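Local atomic coordinates of muconate lactonizing enzyme (Corynebacterium glutamicum, PDB entry 3I4K), a protein that belongs to the enolase superfamily, joining an N-terminal capping domain to a TIM-barrel-type C-terminal domain that holds a magnesium ion. Residues P125-L130 with S314-A319; V140-G145 with R166-K171; M249-V254 with V271-T276; G307-A312 with V362-D367. All blocks are in the same frame, centred on the assembly; numbering follows the deposited sequence.

Interaction 1: residues P125-L130 with S314-A319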
loop_
_atom_site.group_PDB
_atom_site.type_symbol
_atom_site.label_atom_id
_atom_site.label_comp_id
_atom_site.label_asym_id
_atom_site.label_seq_id
_atom_site.Cartn_x
_atom_site.Cartn_y
_atom_site.Cartn_z
ATOM N N PRO A 125 10.726 -13.713 -8.282
ATOM C CA PRO A 125 11.020 -13.494 -6.861
ATOM C C PRO A 125 9.715 -13.028 -6.206
ATOM O O PRO A 125 8.794 -12.594 -6.904
ATOM C CB PRO A 125 12.049 -12.366 -6.886
ATOM C CG PRO A 125 12.653 -12.451 -8.261
ATOM C CD PRO A 125 11.481 -12.774 -9.126
ATOM N N VAL A 126 9.620 -13.110 -4.886
ATOM C CA VAL A 126 8.408 -12.652 -4.216
ATOM C C VAL A 126 8.240 -11.134 -4.374
ATOM O O VAL A 126 7.116 -10.631 -4.416
ATOM C CB VAL A 126 8.434 -13.012 -2.718
ATOM C CG1 VAL A 126 7.570 -12.044 -1.929
ATOM C CG2 VAL A 126 7.929 -14.443 -2.521
ATOM N N ARG A 127 9.353 -10.410 -4.473
ATOM C CA ARG A 127 9.317 -8.953 -4.613
ATOM C C ARG A 127 8.666 -8.470 -5.909
ATOM O O ARG A 127 8.197 -7.336 -5.987
ATOM C CB ARG A 127 10.728 -8.379 -4.537
ATOM C CG ARG A 127 11.641 -8.906 -5.621
ATOM C CD ARG A 127 13.003 -8.275 -5.560
ATOM N NE ARG A 127 13.857 -8.773 -6.629
ATOM C CZ ARG A 127 14.403 -9.984 -6.639
ATOM N NH1 ARG A 127 14.188 -10.816 -5.628
ATOM N NH2 ARG A 127 15.151 -10.365 -7.667
ATOM N N ASP A 128 8.656 -9.313 -6.933
ATOM C CA ASP A 128 8.043 -8.921 -8.195
ATOM C C ASP A 128 6.519 -8.940 -8.078
ATOM O O ASP A 128 5.814 -8.580 -9.014
ATOM C CB ASP A 128 8.499 -9.834 -9.335
ATOM C CG ASP A 128 9.928 -9.559 -9.768
ATOM O OD1 ASP A 128 10.531 -8.558 -9.314
ATOM O OD2 ASP A 128 10.446 -10.349 -10.579
ATOM N N LEU A 129 6.010 -9.378 -6.932
ATOM C CA LEU A 129 4.570 -9.376 -6.717
ATOM C C LEU A 129 4.280 -8.176 -5.823
ATOM O O LEU A 129 3.121 -7.851 -5.542
ATOM C CB LEU A 129 4.110 -10.655 -6.016
ATOM C CG LEU A 129 4.293 -11.992 -6.739
ATOM C CD1 LEU A 129 3.614 -13.092 -5.941
ATOM C CD2 LEU A 129 3.700 -11.910 -8.128
ATOM N N LEU A 130 5.355 -7.509 -5.406
ATOM C CA LEU A 130 5.274 -6.358 -4.510
ATOM C C LEU A 130 5.791 -5.044 -5.100
ATOM O O LEU A 130 6.141 -4.137 -4.354
ATOM C CB LEU A 130 6.053 -6.662 -3.225
ATOM C CG LEU A 130 5.665 -7.945 -2.484
ATOM C CD1 LEU A 130 6.656 -8.206 -1.368
ATOM C CD2 LEU A 130 4.246 -7.832 -1.944
ATOM N N SER A 314 10.971 -10.862 4.574
ATOM C CA SER A 314 11.147 -9.459 4.935
ATOM C C SER A 314 12.168 -8.736 4.060
ATOM O O SER A 314 12.079 -7.519 3.877
ATOM C CB SER A 314 11.528 -9.325 6.415
ATOM O OG SER A 314 10.405 -9.591 7.246
ATOM N N LEU A 315 13.141 -9.465 3.523
ATOM C CA LEU A 315 14.140 -8.843 2.658
ATOM C C LEU A 315 13.524 -8.551 1.284
ATOM O O LEU A 315 13.885 -7.574 0.620
ATOM C CB LEU A 315 15.372 -9.745 2.519
ATOM C CG LEU A 315 16.319 -9.792 3.724
ATOM C CD1 LEU A 315 17.296 -10.940 3.558
ATOM C CD2 LEU A 315 17.075 -8.474 3.859
ATOM N N GLN A 316 12.589 -9.397 0.863
ATOM C CA GLN A 316 11.916 -9.194 -0.414
ATOM C C GLN A 316 11.067 -7.934 -0.264
ATOM O O GLN A 316 10.916 -7.153 -1.208
ATOM C CB GLN A 316 11.019 -10.388 -0.744
ATOM C CG GLN A 316 11.782 -11.691 -0.996
ATOM C CD GLN A 316 12.460 -11.743 -2.364
ATOM O OE1 GLN A 316 13.404 -12.509 -2.570
ATOM N NE2 GLN A 316 11.970 -10.945 -3.304
ATOM N N PHE A 317 10.521 -7.740 0.934
ATOM C CA PHE A 317 9.694 -6.572 1.197
ATOM C C PHE A 317 10.580 -5.339 1.144
ATOM O O PHE A 317 10.263 -4.375 0.463
ATOM C CB PHE A 317 9.001 -6.667 2.565
ATOM C CG PHE A 317 8.122 -5.480 2.873
ATOM C CD1 PHE A 317 8.598 -4.423 3.645
ATOM C CD2 PHE A 317 6.848 -5.383 2.316
ATOM C CE1 PHE A 317 7.818 -3.275 3.858
ATOM C CE2 PHE A 317 6.056 -4.240 2.519
ATOM C CZ PHE A 317 6.551 -3.184 3.295
ATOM N N ALA A 318 11.699 -5.382 1.853
ATOM C CA ALA A 318 12.617 -4.257 1.858
ATOM C C ALA A 318 13.146 -3.961 0.454
ATOM O O ALA A 318 13.403 -2.806 0.110
ATOM C CB ALA A 318 13.770 -4.532 2.795
ATOM N N ALA A 319 13.310 -5.006 -0.355
ATOM C CA ALA A 319 13.822 -4.837 -1.708
ATOM C C ALA A 319 12.868 -4.045 -2.594
ATOM O O ALA A 319 13.301 -3.347 -3.510
ATOM C CB ALA A 319 14.099 -6.195 -2.339
#

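Interaction 2: residues V140-G145 with R166-K171. With ACY (acetic acid), chain I.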
loop_
_atom_site.group_PDB
_atom_site.type_symbol
_atom_site.label_atom_id
_atom_site.label_comp_id
_atom_site.label_asym_id
_atom_site.label_seq_id
_atom_site.Cartn_x
_atom_site.Cartn_y
_atom_site.Cartn_z
ATOM N N VAL A 140 22.239 -3.519 7.869
ATOM C CA VAL A 140 21.782 -4.363 8.957
ATOM C C VAL A 140 22.335 -3.902 10.292
ATOM O O VAL A 140 23.551 -3.775 10.474
ATOM C CB VAL A 140 22.182 -5.844 8.713
ATOM C CG1 VAL A 140 21.679 -6.730 9.861
ATOM C CG2 VAL A 140 21.598 -6.320 7.393
ATOM N N THR A 141 21.419 -3.629 11.213
ATOM C CA THR A 141 21.759 -3.207 12.563
ATOM C C THR A 141 21.835 -4.499 13.368
ATOM O O THR A 141 20.956 -5.354 13.249
ATOM C CB THR A 141 20.647 -2.307 13.177
ATOM O OG1 THR A 141 20.511 -1.108 12.406
ATOM C CG2 THR A 141 20.985 -1.945 14.619
ATOM N N TRP A 142 22.882 -4.650 14.174
ATOM C CA TRP A 142 23.029 -5.855 14.988
ATOM C C TRP A 142 22.492 -5.600 16.393
ATOM O O TRP A 142 22.888 -4.640 17.053
ATOM C CB TRP A 142 24.508 -6.298 15.044
ATOM C CG TRP A 142 24.758 -7.524 15.908
ATOM C CD1 TRP A 142 25.290 -7.545 17.171
ATOM C CD2 TRP A 142 24.438 -8.891 15.589
ATOM N NE1 TRP A 142 25.318 -8.836 17.655
ATOM C CE2 TRP A 142 24.801 -9.679 16.708
ATOM C CE3 TRP A 142 23.878 -9.523 14.470
ATOM C CZ2 TRP A 142 24.622 -11.072 16.740
ATOM C CZ3 TRP A 142 23.699 -10.919 14.500
ATOM C CH2 TRP A 142 24.072 -11.670 15.631
ATOM N N ALA A 143 21.578 -6.457 16.835
ATOM C CA ALA A 143 20.982 -6.321 18.160
ATOM C C ALA A 143 21.598 -7.299 19.163
ATOM O O ALA A 143 21.775 -8.482 18.875
ATOM C CB ALA A 143 19.474 -6.548 18.080
ATOM N N LEU A 144 21.934 -6.792 20.335
ATOM C CA LEU A 144 22.489 -7.627 21.383
ATOM C C LEU A 144 21.410 -7.823 22.434
ATOM O O LEU A 144 20.737 -6.865 22.821
ATOM C CB LEU A 144 23.694 -6.953 22.048
ATOM C CG LEU A 144 24.998 -6.752 21.276
ATOM C CD1 LEU A 144 24.871 -5.542 20.354
ATOM C CD2 LEU A 144 26.139 -6.548 22.266
ATOM N N GLY A 145 21.222 -9.059 22.885
ATOM C CA GLY A 145 20.249 -9.299 23.935
ATOM C C GLY A 145 20.859 -8.663 25.174
ATOM O O GLY A 145 21.952 -8.100 25.085
ATOM N N ARG A 166 27.531 -1.123 11.225
ATOM C CA ARG A 166 27.813 0.260 11.578
ATOM C C ARG A 166 26.837 0.762 12.646
ATOM O O ARG A 166 26.968 1.879 13.144
ATOM C CB ARG A 166 27.714 1.136 10.328
ATOM C CG ARG A 166 28.345 0.506 9.091
ATOM C CD ARG A 166 29.037 1.562 8.258
ATOM N NE ARG A 166 30.032 2.280 9.054
ATOM C CZ ARG A 166 30.766 3.294 8.602
ATOM N NH1 ARG A 166 30.621 3.720 7.352
ATOM N NH2 ARG A 166 31.655 3.876 9.401
ATOM N N SER A 167 25.856 -0.067 12.985
ATOM C CA SER A 167 24.873 0.285 13.999
ATOM C C SER A 167 24.542 -0.923 14.874
ATOM O O SER A 167 24.448 -2.063 14.389
ATOM C CB SER A 167 23.586 0.828 13.346
ATOM O OG SER A 167 22.841 -0.205 12.718
ATOM N N PHE A 168 24.360 -0.655 16.164
ATOM C CA PHE A 168 24.048 -1.687 17.144
ATOM C C PHE A 168 22.861 -1.312 18.031
ATOM O O PHE A 168 22.725 -0.172 18.470
ATOM C CB PHE A 168 25.285 -1.952 18.005
ATOM C CG PHE A 168 26.410 -2.590 17.251
ATOM C CD1 PHE A 168 26.434 -3.971 17.052
ATOM C CD2 PHE A 168 27.421 -1.812 16.695
ATOM C CE1 PHE A 168 27.448 -4.566 16.308
ATOM C CE2 PHE A 168 28.438 -2.396 15.950
ATOM C CZ PHE A 168 28.452 -3.776 15.756
ATOM N N LYS A 169 22.009 -2.297 18.284
ATOM C CA LYS A 169 20.823 -2.128 19.118
ATOM C C LYS A 169 21.008 -2.938 20.410
ATOM O O LYS A 169 21.262 -4.149 20.365
ATOM C CB LYS A 169 19.600 -2.617 18.345
ATOM C CG LYS A 169 18.313 -2.734 19.129
ATOM C CD LYS A 169 17.242 -3.309 18.221
ATOM C CE LYS A 169 16.079 -3.863 18.993
ATOM N NZ LYS A 169 15.002 -4.270 18.053
ATOM N N LEU A 170 20.883 -2.260 21.551
ATOM C CA LEU A 170 21.042 -2.883 22.866
ATOM C C LEU A 170 19.714 -3.075 23.602
ATOM O O LEU A 170 19.055 -2.100 23.979
ATOM C CB LEU A 170 21.956 -2.022 23.737
ATOM C CG LEU A 170 23.351 -1.724 23.190
ATOM C CD1 LEU A 170 24.001 -0.609 23.982
ATOM C CD2 LEU A 170 24.176 -2.986 23.253
ATOM N N LYS A 171 19.325 -4.328 23.815
ATOM C CA LYS A 171 18.089 -4.615 24.527
ATOM C C LYS A 171 18.299 -4.262 26.004
ATOM O O LYS A 171 19.402 -4.401 26.526
ATOM C CB LYS A 171 17.716 -6.098 24.372
ATOM C CG LYS A 171 17.184 -6.476 22.979
ATOM C CD LYS A 171 17.101 -7.993 22.776
ATOM C CE LYS A 171 16.262 -8.393 21.551
ATOM N NZ LYS A 171 16.764 -7.949 20.215
HETATM C C ACY I . 11.993 -6.692 19.052
HETATM O O ACY I . 11.202 -6.373 19.924
HETATM O OXT ACY I . 12.586 -5.755 18.311
HETATM C CH3 ACY I . 12.312 -8.143 18.794
HETATM O O HOH W 1 25.393 -1.808 9.231
#

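Interaction 3: residues M249-V254 with V271-T276. With MG (magnesium ion), chain J.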
loop_
_atom_site.group_PDB
_atom_site.type_symbol
_atom_site.label_atom_id
_atom_site.label_comp_id
_atom_site.label_asym_id
_atom_site.label_seq_id
_atom_site.Cartn_x
_atom_site.Cartn_y
_atom_site.Cartn_z
HETATM N N MSE A 249 11.456 4.958 18.324
HETATM C CA MSE A 249 10.994 4.029 17.294
HETATM C C MSE A 249 9.871 3.205 17.920
HETATM O O MSE A 249 10.041 2.628 19.001
HETATM C CB MSE A 249 12.126 3.103 16.808
HETATM C CG MSE A 249 11.632 1.966 15.895
HETATM SE SE MSE A 249 12.972 1.289 14.645
HETATM C CE MSE A 249 13.955 0.139 15.882
ATOM N N ALA A 250 8.720 3.173 17.255
ATOM C CA ALA A 250 7.574 2.430 17.764
ATOM C C ALA A 250 7.641 0.999 17.257
ATOM O O ALA A 250 7.905 0.768 16.078
ATOM C CB ALA A 250 6.265 3.093 17.307
ATOM N N ASP A 251 7.423 0.045 18.157
ATOM C CA ASP A 251 7.438 -1.363 17.806
ATOM C C ASP A 251 6.137 -1.996 18.282
ATOM O O ASP A 251 5.218 -2.169 17.492
ATOM C CB ASP A 251 8.646 -2.061 18.443
ATOM C CG ASP A 251 8.852 -3.478 17.921
ATOM O OD1 ASP A 251 7.988 -3.974 17.161
ATOM O OD2 ASP A 251 9.878 -4.094 18.289
ATOM N N GLU A 252 6.026 -2.324 19.572
ATOM C CA GLU A 252 4.778 -2.930 20.034
ATOM C C GLU A 252 3.587 -1.995 19.872
ATOM O O GLU A 252 2.451 -2.454 19.836
ATOM C CB GLU A 252 4.861 -3.429 21.488
ATOM C CG GLU A 252 6.058 -2.979 22.300
ATOM C CD GLU A 252 7.343 -3.726 21.982
ATOM O OE1 GLU A 252 7.655 -4.745 22.638
ATOM O OE2 GLU A 252 8.052 -3.279 21.073
ATOM N N SER A 253 3.831 -0.690 19.778
ATOM C CA SER A 253 2.734 0.254 19.587
ATOM C C SER A 253 2.149 0.168 18.177
ATOM O O SER A 253 1.022 0.609 17.951
ATOM C CB SER A 253 3.196 1.702 19.811
ATOM O OG SER A 253 3.450 1.975 21.175
ATOM N N VAL A 254 2.898 -0.382 17.224
ATOM C CA VAL A 254 2.397 -0.454 15.850
ATOM C C VAL A 254 2.415 -1.833 15.199
ATOM O O VAL A 254 3.458 -2.304 14.772
ATOM C CB VAL A 254 3.180 0.512 14.899
ATOM C CG1 VAL A 254 2.649 0.380 13.459
ATOM C CG2 VAL A 254 3.046 1.962 15.381
ATOM N N VAL A 271 10.390 6.960 13.888
ATOM C CA VAL A 271 10.562 5.725 13.135
ATOM C C VAL A 271 9.593 4.625 13.538
ATOM O O VAL A 271 9.189 4.530 14.695
ATOM C CB VAL A 271 12.005 5.199 13.312
ATOM C CG1 VAL A 271 12.309 4.095 12.281
ATOM C CG2 VAL A 271 12.989 6.354 13.205
ATOM N N ILE A 272 9.230 3.785 12.576
ATOM C CA ILE A 272 8.334 2.665 12.838
ATOM C C ILE A 272 9.052 1.356 12.514
ATOM O O ILE A 272 9.597 1.191 11.419
ATOM C CB ILE A 272 7.057 2.732 11.983
ATOM C CG1 ILE A 272 6.154 3.867 12.487
ATOM C CG2 ILE A 272 6.307 1.393 12.050
ATOM C CD1 ILE A 272 4.834 3.943 11.774
ATOM N N ALA A 273 9.056 0.432 13.474
ATOM C CA ALA A 273 9.698 -0.869 13.281
ATOM C C ALA A 273 8.723 -1.727 12.488
ATOM O O ALA A 273 7.788 -2.291 13.046
ATOM C CB ALA A 273 10.001 -1.515 14.639
ATOM N N LEU A 274 8.936 -1.802 11.179
ATOM C CA LEU A 274 8.066 -2.571 10.301
ATOM C C LEU A 274 8.549 -4.010 10.164
ATOM O O LEU A 274 9.681 -4.263 9.767
ATOM C CB LEU A 274 7.980 -1.851 8.947
ATOM C CG LEU A 274 7.608 -2.412 7.572
ATOM C CD1 LEU A 274 6.822 -3.706 7.641
ATOM C CD2 LEU A 274 6.831 -1.317 6.848
ATOM N N LYS A 275 7.678 -4.946 10.524
ATOM C CA LYS A 275 7.989 -6.369 10.466
ATOM C C LYS A 275 6.848 -7.068 9.736
ATOM O O LYS A 275 5.684 -6.968 10.145
ATOM C CB LYS A 275 8.101 -6.944 11.882
ATOM C CG LYS A 275 9.004 -6.163 12.817
ATOM C CD LYS A 275 9.048 -6.814 14.204
ATOM C CE LYS A 275 9.937 -6.022 15.161
ATOM N NZ LYS A 275 9.851 -6.508 16.559
ATOM N N THR A 276 7.179 -7.776 8.662
ATOM C CA THR A 276 6.170 -8.474 7.878
ATOM C C THR A 276 5.388 -9.480 8.714
ATOM O O THR A 276 4.218 -9.747 8.448
ATOM C CB THR A 276 6.821 -9.171 6.661
ATOM O OG1 THR A 276 7.888 -10.029 7.105
ATOM C CG2 THR A 276 7.392 -8.123 5.711
HETATM MG MG MG J . 11.546 -4.124 19.425
HETATM O O HOH W 2 10.463 -3.177 20.949
#

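Interaction 4: residues G307-A312 with V362-D367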
loop_
_atom_site.group_PDB
_atom_site.type_symbol
_atom_site.label_atom_id
_atom_site.label_comp_id
_atom_site.label_asym_id
_atom_site.label_seq_id
_atom_site.Cartn_x
_atom_site.Cartn_y
_atom_site.Cartn_z
ATOM N N GLY A 307 13.397 -16.835 11.198
ATOM C CA GLY A 307 14.392 -17.787 10.754
ATOM C C GLY A 307 14.748 -17.382 9.331
ATOM O O GLY A 307 14.430 -16.263 8.917
ATOM N N PRO A 308 15.397 -18.257 8.548
ATOM C CA PRO A 308 15.765 -17.915 7.168
ATOM C C PRO A 308 14.578 -17.595 6.263
ATOM O O PRO A 308 14.644 -16.669 5.461
ATOM C CB PRO A 308 16.543 -19.147 6.705
ATOM C CG PRO A 308 15.920 -20.260 7.516
ATOM C CD PRO A 308 15.830 -19.623 8.881
ATOM N N ILE A 309 13.497 -18.354 6.391
ATOM C CA ILE A 309 12.315 -18.125 5.572
ATOM C C ILE A 309 11.688 -16.762 5.885
ATOM O O ILE A 309 11.452 -15.955 4.987
ATOM C CB ILE A 309 11.257 -19.241 5.799
ATOM C CG1 ILE A 309 11.682 -20.519 5.063
ATOM C CG2 ILE A 309 9.897 -18.796 5.308
ATOM C CD1 ILE A 309 11.807 -20.352 3.550
ATOM N N GLY A 310 11.430 -16.513 7.167
ATOM C CA GLY A 310 10.822 -15.257 7.561
ATOM C C GLY A 310 11.667 -14.053 7.206
ATOM O O GLY A 310 11.144 -13.020 6.774
ATOM N N THR A 311 12.975 -14.186 7.394
ATOM C CA THR A 311 13.913 -13.116 7.100
ATOM C C THR A 311 13.953 -12.828 5.601
ATOM O O THR A 311 14.100 -11.682 5.183
ATOM C CB THR A 311 15.319 -13.493 7.586
ATOM O OG1 THR A 311 15.301 -13.661 9.014
ATOM C CG2 THR A 311 16.328 -12.423 7.203
ATOM N N ALA A 312 13.818 -13.879 4.798
ATOM C CA ALA A 312 13.836 -13.746 3.347
ATOM C C ALA A 312 12.558 -13.052 2.871
ATOM O O ALA A 312 12.568 -12.300 1.898
ATOM C CB ALA A 312 13.960 -15.121 2.700
ATOM N N VAL A 362 15.084 -18.520 -1.569
ATOM C CA VAL A 362 15.759 -19.506 -0.746
ATOM C C VAL A 362 14.849 -20.718 -0.554
ATOM O O VAL A 362 13.649 -20.574 -0.320
ATOM C CB VAL A 362 16.163 -18.890 0.608
ATOM C CG1 VAL A 362 14.990 -18.891 1.573
ATOM C CG2 VAL A 362 17.353 -19.624 1.157
ATOM N N ASP A 363 15.421 -21.913 -0.675
ATOM C CA ASP A 363 14.649 -23.146 -0.541
ATOM C C ASP A 363 14.879 -23.810 0.804
ATOM O O ASP A 363 15.937 -23.660 1.402
ATOM C CB ASP A 363 15.022 -24.121 -1.656
ATOM C CG ASP A 363 15.527 -23.417 -2.897
ATOM O OD1 ASP A 363 16.721 -23.047 -2.928
ATOM O OD2 ASP A 363 14.727 -23.222 -3.834
ATOM N N VAL A 364 13.887 -24.555 1.274
ATOM C CA VAL A 364 14.002 -25.225 2.560
ATOM C C VAL A 364 14.697 -26.572 2.433
ATOM O O VAL A 364 14.655 -27.203 1.379
ATOM C CB VAL A 364 12.617 -25.454 3.192
ATOM C CG1 VAL A 364 11.893 -24.125 3.360
ATOM C CG2 VAL A 364 11.804 -26.391 2.326
ATOM N N ASP A 365 15.346 -26.994 3.513
ATOM C CA ASP A 365 16.034 -28.280 3.564
ATOM C C ASP A 365 15.155 -29.175 4.428
ATOM O O ASP A 365 15.290 -29.192 5.652
ATOM C CB ASP A 365 17.409 -28.131 4.219
ATOM C CG ASP A 365 18.135 -29.467 4.371
ATOM O OD1 ASP A 365 17.504 -30.447 4.822
ATOM O OD2 ASP A 365 19.340 -29.531 4.052
HETATM N N MSE A 366 14.256 -29.913 3.786
HETATM C CA MSE A 366 13.337 -30.788 4.500
HETATM C C MSE A 366 13.957 -31.702 5.544
HETATM O O MSE A 366 13.286 -32.103 6.500
HETATM C CB MSE A 366 12.531 -31.614 3.503
HETATM C CG MSE A 366 11.410 -30.816 2.873
HETATM SE SE MSE A 366 10.375 -29.943 4.261
HETATM C CE MSE A 366 8.998 -31.290 4.515
ATOM N N ASP A 367 15.229 -32.038 5.370
ATOM C CA ASP A 367 15.895 -32.899 6.336
ATOM C C ASP A 367 16.064 -32.139 7.639
ATOM O O ASP A 367 15.702 -32.636 8.709
ATOM C CB ASP A 367 17.260 -33.354 5.811
ATOM C CG ASP A 367 17.139 -34.369 4.690
ATOM O OD1 ASP A 367 16.437 -35.383 4.887
ATOM O OD2 ASP A 367 17.747 -34.158 3.619
#

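Interaction 1: residues P125-L130 with S314-A319
Arg127 and Gln316 cross at a slant, and their flat ends are only moderately turned against each other, the guanidinium and amide planes 25° apart; Gln316 CD lies in the plane of the guanidinium, at its edge, with CD 3.8 Å from Arg127 NH1. One face of the guanidinium is met by Pro125, whose CG sits above it toward the rim. Arg127 reaches this position because CG is lodged between the backbone N and the carbonyl carbon (chi1 60°), after which the chain runs straight to NE and passes Ala319, with CD 4.0 Å from Ala319 CB. Gln316 bends at chi2 (-76°), bringing its amide beside the start of the 3-10 turn 127-129. The contact thus sets the connection between helix 104-121 and strand 137-144 against helix 308-320 of the TIM-barrel-type domain. Val126 crosses the aliphatic part of the glutamine: Val126 CB is 4.0 Å from Gln316 CG, while Val126 CG1 approaches Gln316 CB at the same distance. Farther along, Leu130 lays CD1 against the helix backbone, 4.3 Å from Phe317 CA. The Phe317 side chain itself heads elsewhere, onto Leu282, Ser285 and Lys286 of helix 282-294.

Interaction 2: residues V140-G145 with R166-K171
The first beta-alpha-beta unit of the barrel brings Trp142 beside Phe168 and Ala143 beside Lys169, on parallel strands joined through helix 149-163. Four backbone hydrogen bonds hold the register: Trp142 N to Ser167 O, Lys169 N to Trp142 O, Leu144 N to Lys169 O (2.7 Å), and Lys171 N to Leu144 O. Where the pairing begins, the hydroxyls Thr141 OG1 and Ser167 OG share a short hydrogen bond of 2.5 Å, and a water links Val140 O to Arg166 N.

On the helix-facing side, Trp142 and Phe168 meet rim to rim, with neither ring over the other's face and the planes of the indole five-membered ring and the phenyl 79° apart. Trp142 CB reaches Phe168 CD1 at 3.6 Å. Leu144 and Leu170 lie side by side, with Leu144 CD1 3.9 Å from Leu170 CD2.

The other side carries Ala143, whose methyl touches both lysines: CB is 3.9 Å from Lys169 CD and 3.7 Å from Lys171 NZ. Fully extended with CG anti to the backbone N (chi1 170°), Lys169 brings NZ 2.8 Å from OXT of an acetic acid molecule, probably from the crystallisation liquor; NZ also forms salt bridges with Glu226 and Glu329. The two lysines fit the Lys-X-Lys pattern known from muconate lactonizing enzymes and their relatives. Strand alternation divides the chemistry: mostly hydrocarbon and aromatic surface faces the helix, with Trp142 NE1 held by Glu155, while the lysine amines lie near the magnesium site.

Interaction 3: residues M249-V254 with V271-T276
Asp251 OD2 is gripped from two directions, by the magnesium ion at 2.0 Å and by Lys275 NZ at 3.0 Å, OD2 offering Lys275 NZ its syn lone pair, the one on the side of OD1. The same nitrogen reaches Asp251 OD1 only weakly, at 3.2 Å, and OD1 has a further salt bridge to Lys278. With metal and two lysines around it, the carboxylate has its rotation well defined. Asp251 swings CG anti to its own N (chi1 -170°), while Lys275 runs extended to the carboxylate and crosses the aspartate at about a right angle. Asp200 and Glu226 supply the other protein carboxylates of the metal site, and a water coordinates the ion at 2.1 Å. Carboxylates carried at the C-terminal ends of barrel strands are the characteristic metal site of the enolase superfamily.

Behind the site the strands pair in parallel: Ala250 N donates to Val271 O and Ala273 N to Ala250 O, both at 2.9 Å. Selenomethionine Met249 packs its SE 3.7 Å from Val271 CG1, whereas on the Ile272 side Val254 CG1, from the turn after the strand, meets Ile272 CG2 at 4.0 Å. The two strands belong to the beta-alpha-beta unit of strand 247-250, helix 257-266 and strand 271-274. Met249 also touches Leu224 and Glu226 of strand 224-226; Val271 rests on His300 of strand 298-301, and Ile272 faces Ala292 of helix 282-294.

Interaction 4: residues G307-A312 with V362-D367
No flat group carries the meeting of Ile309 with Val362 and Val364; aliphatic branches do the work, and the side chain of Tyr50, on strand 48-53, touches both Ile309 and Val364 from outside the pair. The contact places the opening turn of helix 308-320, part of the TIM-barrel-type domain, against the extended chain that leads to the C-terminal helix 366-372. Because strand 48-53 belongs to the three-stranded antiparallel sheet of the N-terminal region, the valines and Ile309 meet where barrel, tail and that sheet converge.

Ile309 folds at both torsions, chi1 -76° and chi2 -61°, and its CD1 becomes the branch that reaches across: it comes 3.8 Å from Val364 CG1 and 4.0 Å from Val362 CG1. Its side chain meets each valine at a slant. Val362 CG1 also leans on the next turn of the helix, 4.1 Å from Ala312 CB, so that one methyl bridges two side chains three residues apart. No hydrogen bond spans the two segments.

Polar bonds instead organise each helix start. Asp365 occupies the N-cap of helix 366-372, its OD1 accepting weakly from Asp367 N and also from Lys368 N. At the N-cap of helix 308-320, Gly307, the carboxylate of Glu52 takes up the N-H groups of Gly307 and Gly310. Gly307 O accepts twice, from Thr311 N and from Thr311 OG1, the hydroxyl lying 2.7 Å away and above the carbonyl plane.

Overall arrangement
Interactions 2 and 3 each join the two strands of a beta-alpha-beta unit in the same barrel sheet, in series along the chain with centres about 16 Å apart, and both contribute side chains to the surroundings of the magnesium ion. Each is nested inside the long loop closed by interaction 1. Interactions 1 and 4 share helix 308-320, about 15 Å apart between centres, and cross along the chain: the helix receives the 125-130 connection toward its C-terminal part and the C-terminal tail at its start. Interaction 1 also touches interaction 3, where Ser314 OG and Thr276 OG1 form a probable hydrogen bond. Helix 308-320, itself part of the barrel domain, thus meets segments far from it in sequence.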